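Local atomic coordinates of NADP-dependent 2-hydroxyacid dehydrogenase (Rhizobium etli, PDB entry 4XCV), a protein that probably catalyses the NADPH-dependent reduction of 2-oxoacids to 2-hydroxyacids. Residues 106-109 / 110-114; 174-178 / 179-183. All coordinates share one frame; numbering follows the deposited sequence.

Interaction 1. Residues 106-109 / 110-114; sequences WVVM and QCLMH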
# COMPACT_ATOMS: atom_id res chain seq x y z
N TRP A 106 -6.84 2.89 0.68
CA TRP A 106 -7.43 1.56 0.87
C TRP A 106 -7.23 0.71 -0.36
O TRP A 106 -6.82 -0.47 -0.25
CB TRP A 106 -8.90 1.70 1.25
CG TRP A 106 -9.61 0.42 1.57
CD1 TRP A 106 -9.81 -0.09 2.80
CD2 TRP A 106 -10.26 -0.49 0.67
NE1 TRP A 106 -10.50 -1.26 2.74
CE2 TRP A 106 -10.79 -1.53 1.44
CE3 TRP A 106 -10.41 -0.54 -0.71
CZ2 TRP A 106 -11.46 -2.61 0.87
CZ3 TRP A 106 -11.08 -1.61 -1.29
CH2 TRP A 106 -11.61 -2.60 -0.50
N VAL A 107 -7.50 1.27 -1.54
CA VAL A 107 -7.37 0.48 -2.76
C VAL A 107 -5.93 0.02 -2.96
O VAL A 107 -5.69 -1.14 -3.29
CB VAL A 107 -7.85 1.30 -3.98
CG1 VAL A 107 -7.48 0.64 -5.31
CG2 VAL A 107 -9.35 1.56 -3.92
N VAL A 108 -4.98 0.94 -2.83
CA VAL A 108 -3.58 0.56 -3.04
C VAL A 108 -3.16 -0.48 -2.01
O VAL A 108 -2.48 -1.46 -2.34
CB VAL A 108 -2.67 1.80 -3.01
CG1 VAL A 108 -1.20 1.42 -2.88
CG2 VAL A 108 -2.94 2.64 -4.24
N MET A 109 -3.55 -0.30 -0.73
CA MET A 109 -3.19 -1.28 0.30
C MET A 109 -3.75 -2.64 -0.04
O MET A 109 -3.03 -3.63 0.07
CB MET A 109 -3.73 -0.82 1.66
CG MET A 109 -3.25 -1.68 2.82
SD MET A 109 -3.92 -1.10 4.39
CE MET A 109 -5.61 -1.50 4.13
N GLN A 110 -5.01 -2.72 -0.45
CA GLN A 110 -5.59 -4.01 -0.77
C GLN A 110 -4.91 -4.64 -1.95
O GLN A 110 -4.60 -5.83 -1.95
CB GLN A 110 -7.09 -3.89 -1.05
CG GLN A 110 -7.89 -3.40 0.17
CD GLN A 110 -7.92 -4.34 1.35
OE1 GLN A 110 -7.68 -5.51 1.28
NE2 GLN A 110 -8.16 -3.73 2.55
N CYS A 111 -4.64 -3.88 -3.00
CA CYS A 111 -3.92 -4.44 -4.15
C CYS A 111 -2.54 -4.93 -3.78
O CYS A 111 -2.13 -6.00 -4.25
CB CYS A 111 -3.83 -3.40 -5.29
SG CYS A 111 -5.41 -3.06 -6.11
N LEU A 112 -1.84 -4.17 -2.94
CA LEU A 112 -0.52 -4.63 -2.48
C LEU A 112 -0.61 -5.88 -1.61
O LEU A 112 0.21 -6.80 -1.76
CB LEU A 112 0.24 -3.50 -1.78
CG LEU A 112 0.66 -2.33 -2.62
CD1 LEU A 112 1.17 -1.18 -1.74
CD2 LEU A 112 1.76 -2.72 -3.61
N MET A 113 -1.61 -5.96 -0.73
CA MET A 113 -1.72 -7.14 0.12
C MET A 113 -1.99 -8.38 -0.72
O MET A 113 -1.51 -9.48 -0.39
CB MET A 113 -2.80 -6.93 1.21
CG MET A 113 -2.35 -5.97 2.29
SD MET A 113 -3.40 -5.87 3.73
CE MET A 113 -4.98 -5.51 2.97
N HIS A 114 -2.75 -8.26 -1.78
CA HIS A 114 -2.96 -9.39 -2.69
C HIS A 114 -1.71 -9.67 -3.52
O HIS A 114 -1.33 -10.85 -3.68
CB HIS A 114 -4.16 -9.16 -3.58
CG HIS A 114 -5.43 -9.38 -2.84
ND1 HIS A 114 -5.86 -10.64 -2.48
CD2 HIS A 114 -6.30 -8.50 -2.33
CE1 HIS A 114 -6.99 -10.51 -1.80
NE2 HIS A 114 -7.28 -9.23 -1.70
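Trp106 and Gln110 pair one turn apart on a continuous alpha helix, the i to i+4 relation in which one side chain lies over the ring of another. Four backbone bonds define the turns: the amides of Gln110, Cys111, Leu112 and Met113 reach the carbonyls of Trp106, Val107, Val108 and Met109. Gln110 CG sits 3.6 Å from the centroid of the six-membered ring of Trp106 and 6° off its normal, which qualifies as a CH-pi contact. The indole reaches this position because its CG lies anti to the backbone N (chi1 -176°), while Gln110 bends at chi2 to carry its amide across the ring. That amide is inclined to the indole by 42°, so the two do not stack flat. Gln110 NE2 ends over the same face, 3.4 Å from Trp106 NE1; both are donors and cannot bond to each other. Trp106 NE1 has a weak hydrogen bond to Thr281 OG1, and Gln110 NE2 a weak one to a glycol molecule probably from the crystallisation liquor; the stronger hold on the amide is at its other end, where OE1 bonds to the Ser257 hydroxyl that also meets His114 NE2. Val107 CG2 comes to the indole edge, in the ring plane. Around the helix, Val108 and Leu112 run side by side, pointing the same way, with Val108 CG1 3.7 Å from Leu112 CD1. Met109, Leu112 and Met113 also pack on methionines and a leucine of the second subunit, which places this side of the helix in the dimer interface. Met109 crosses Gln110 and brings its CE within 3.7 Å of Gln110 NE2.

Interaction 2. Residues 174-178 / 179-183; sequences KTIEG and VETFD. With NDP (NADPH dihydro-nicotinamide-adenine-dinucleotide phosphate), chain B.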
# COMPACT_ATOMS: atom_id res chain seq x y z
N LYS A 174 -12.87 6.98 -21.04
CA LYS A 174 -12.02 8.14 -20.65
C LYS A 174 -10.74 8.17 -21.44
O LYS A 174 -10.28 7.16 -22.04
CB LYS A 174 -11.64 8.03 -19.19
CG LYS A 174 -12.81 8.00 -18.31
CD LYS A 174 -13.56 9.32 -18.30
CE LYS A 174 -14.86 9.17 -17.54
NZ LYS A 174 -15.95 8.79 -18.51
N THR A 175 -10.10 9.32 -21.49
CA THR A 175 -8.75 9.35 -21.97
C THR A 175 -7.84 9.61 -20.76
O THR A 175 -7.97 10.62 -20.08
CB THR A 175 -8.58 10.40 -23.09
OG1 THR A 175 -9.47 10.09 -24.17
CG2 THR A 175 -7.19 10.41 -23.62
N ILE A 176 -6.95 8.67 -20.48
CA ILE A 176 -6.01 8.77 -19.33
C ILE A 176 -4.66 8.35 -19.88
O ILE A 176 -4.49 7.21 -20.30
CB ILE A 176 -6.41 7.84 -18.15
CG1 ILE A 176 -7.81 8.17 -17.61
CG2 ILE A 176 -5.33 7.91 -17.05
CD1 ILE A 176 -8.33 7.24 -16.54
N GLU A 177 -3.65 9.23 -19.85
CA GLU A 177 -2.33 8.85 -20.38
C GLU A 177 -1.71 7.66 -19.71
O GLU A 177 -1.69 7.58 -18.49
CB GLU A 177 -1.37 10.05 -20.31
CG GLU A 177 -0.04 9.82 -21.05
CD GLU A 177 -0.11 10.12 -22.55
OE1 GLU A 177 -1.17 9.93 -23.19
OE2 GLU A 177 0.93 10.57 -23.11
N GLY A 178 -1.21 6.70 -20.49
CA GLY A 178 -0.59 5.51 -19.93
C GLY A 178 -1.47 4.40 -19.45
O GLY A 178 -1.00 3.42 -18.88
N VAL A 179 -2.79 4.57 -19.64
CA VAL A 179 -3.76 3.66 -19.14
C VAL A 179 -4.73 3.35 -20.25
O VAL A 179 -5.40 4.24 -20.76
CB VAL A 179 -4.52 4.29 -17.94
CG1 VAL A 179 -5.61 3.39 -17.44
CG2 VAL A 179 -3.54 4.62 -16.81
N GLU A 180 -4.78 2.08 -20.66
CA GLU A 180 -5.76 1.65 -21.65
C GLU A 180 -7.14 1.79 -20.99
O GLU A 180 -7.32 1.41 -19.83
CB GLU A 180 -5.52 0.21 -22.05
CG GLU A 180 -4.24 -0.07 -22.83
CD GLU A 180 -4.23 -1.51 -23.33
OE1 GLU A 180 -3.78 -2.43 -22.59
OE2 GLU A 180 -4.70 -1.72 -24.46
N THR A 181 -8.09 2.38 -21.72
CA THR A 181 -9.44 2.60 -21.19
C THR A 181 -10.48 2.12 -22.17
O THR A 181 -10.31 2.24 -23.40
CB THR A 181 -9.67 4.09 -20.89
OG1 THR A 181 -9.35 4.86 -22.03
CG2 THR A 181 -8.86 4.53 -19.66
N PHE A 182 -11.54 1.58 -21.62
CA PHE A 182 -12.58 0.87 -22.36
C PHE A 182 -13.96 1.45 -22.12
O PHE A 182 -14.25 1.95 -21.03
CB PHE A 182 -12.54 -0.61 -21.93
CG PHE A 182 -11.28 -1.31 -22.35
CD1 PHE A 182 -11.17 -1.84 -23.62
CD2 PHE A 182 -10.19 -1.31 -21.52
CE1 PHE A 182 -9.98 -2.39 -24.07
CE2 PHE A 182 -8.99 -1.89 -21.93
CZ PHE A 182 -8.90 -2.45 -23.19
N ASP A 183 -14.79 1.35 -23.15
CA ASP A 183 -16.20 1.73 -23.10
C ASP A 183 -17.06 0.62 -22.45
O ASP A 183 -16.63 -0.50 -22.36
CB ASP A 183 -16.67 2.03 -24.54
CG ASP A 183 -18.12 1.98 -24.70
OD1 ASP A 183 -18.75 3.04 -24.52
OD2 ASP A 183 -18.66 0.85 -24.95
PA NDP B . -18.49 9.20 -9.95
O1A NDP B . -17.50 10.32 -9.97
O2A NDP B . -19.96 9.47 -10.22
O5B NDP B . -17.96 8.10 -10.98
C5B NDP B . -18.79 6.97 -11.28
C4B NDP B . -18.06 6.16 -12.33
O4B NDP B . -18.81 4.97 -12.55
C3B NDP B . -17.95 6.89 -13.65
O3B NDP B . -16.69 6.60 -14.27
C2B NDP B . -19.09 6.28 -14.41
O2B NDP B . -18.94 6.28 -15.86
C1B NDP B . -19.04 4.83 -13.92
N9A NDP B . -20.28 4.09 -14.15
C8A NDP B . -21.48 4.42 -13.65
N7A NDP B . -22.43 3.57 -14.16
C5A NDP B . -21.77 2.74 -15.03
C6A NDP B . -22.18 1.74 -15.90
N6A NDP B . -23.45 1.34 -15.95
N1A NDP B . -21.25 1.14 -16.66
C2A NDP B . -19.95 1.52 -16.59
N3A NDP B . -19.48 2.49 -15.79
C4A NDP B . -20.43 3.07 -15.02
O3 NDP B . -18.43 8.43 -8.54
PN NDP B . -17.23 8.35 -7.47
O1N NDP B . -16.01 7.90 -8.20
O2N NDP B . -17.11 9.60 -6.72
O5D NDP B . -17.79 7.26 -6.48
C5D NDP B . -18.15 5.96 -6.96
C4D NDP B . -19.02 5.31 -5.88
O4D NDP B . -18.23 4.97 -4.75
C3D NDP B . -20.10 6.18 -5.30
O3D NDP B . -21.28 6.18 -6.13
C2D NDP B . -20.36 5.59 -3.93
O2D NDP B . -21.47 4.66 -4.00
C1D NDP B . -19.12 4.79 -3.63
N1N NDP B . -18.37 5.19 -2.44
C2N NDP B . -18.03 4.27 -1.49
C3N NDP B . -17.43 4.63 -0.33
C7N NDP B . -17.02 3.67 0.66
O7N NDP B . -16.82 4.11 1.82
N7N NDP B . -16.82 2.39 0.41
C4N NDP B . -17.05 6.04 -0.11
C5N NDP B . -17.42 6.92 -1.20
C6N NDP B . -18.07 6.55 -2.28
P2B NDP B . -18.78 7.69 -16.64
O1X NDP B . -18.91 7.34 -18.09
O2X NDP B . -19.89 8.58 -16.13
O3X NDP B . -17.47 8.25 -16.25
O HOH W 1 -12.98 4.23 -19.81
O HOH W 2 -6.86 6.26 -22.04
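The flat group that meets its partner between Ile176 and Val179 is the Ile176 carbonyl, and Val179 N approaches it from above the plane, 35° out of it, rather than along a lone pair. This bond, 3.2 Å from Val179 N to Ile176 O, closes a type II beta turn, with Gly178 at the third position, where phi is positive (80°). The side chains flanking the turn cross obliquely, Ile176 CG2 lying 3.8 Å from Val179 CG2. Beyond the turn, Thr181 OG1 donates to Lys174 O over a very short 2.5 Å. It can do so because chi1 (52°) sets the hydroxyl between the backbone N and the carbonyl carbon, while CG2 of the same threonine touches Ile176 CD1. Water 2 accepts from Ile176 N and donates to both Val179 O and Thr181 OG1, so the hydroxyl is held twice. Water 1 links Lys174 N to Phe182 O, joining the two arms where no direct bond is made. An alanine in place of Thr181 would probably leave Lys174 O without its donor, water 2 with one partner fewer and Ile176 CD1 without the methyl beside it. Lys174 bends at chi2 and chi4, sending NZ away from the turn to the 2'-phosphate of NADPH. There NZ bonds to O3X at 2.8 Å and more weakly to O1X, while Thr172 O also receives it. A basic residue on the loop after the second strand of a Rossmann domain, binding the 2'-phosphate of the adenosine ribose, is characteristic of NADP-binding sites.

In the fold
Interaction 1 comes first along the chain, on helix 100-116; interaction 2 follows, after strand 165-169. Their centres are 21 Å apart and their nearest atoms about 13 Å. Helix 150-162 lies between them: Val107, Val108 and Cys111 pack on it from one contact, Val179 from the other. Both are tied to the seven-stranded parallel sheet of the nucleotide-binding domain: interaction 1 packs on its strands 196-199 and 229-232, interaction 2 runs into its outermost strand 180-182. Val108, Met109, Leu112 and Met113 pack on the second subunit, and the Trp106 side chain lies about 7 Å from NADPH, whereas residues 174-183 touch no other protein chain, and Lys174 among them binds the 2'-phosphate of NADPH.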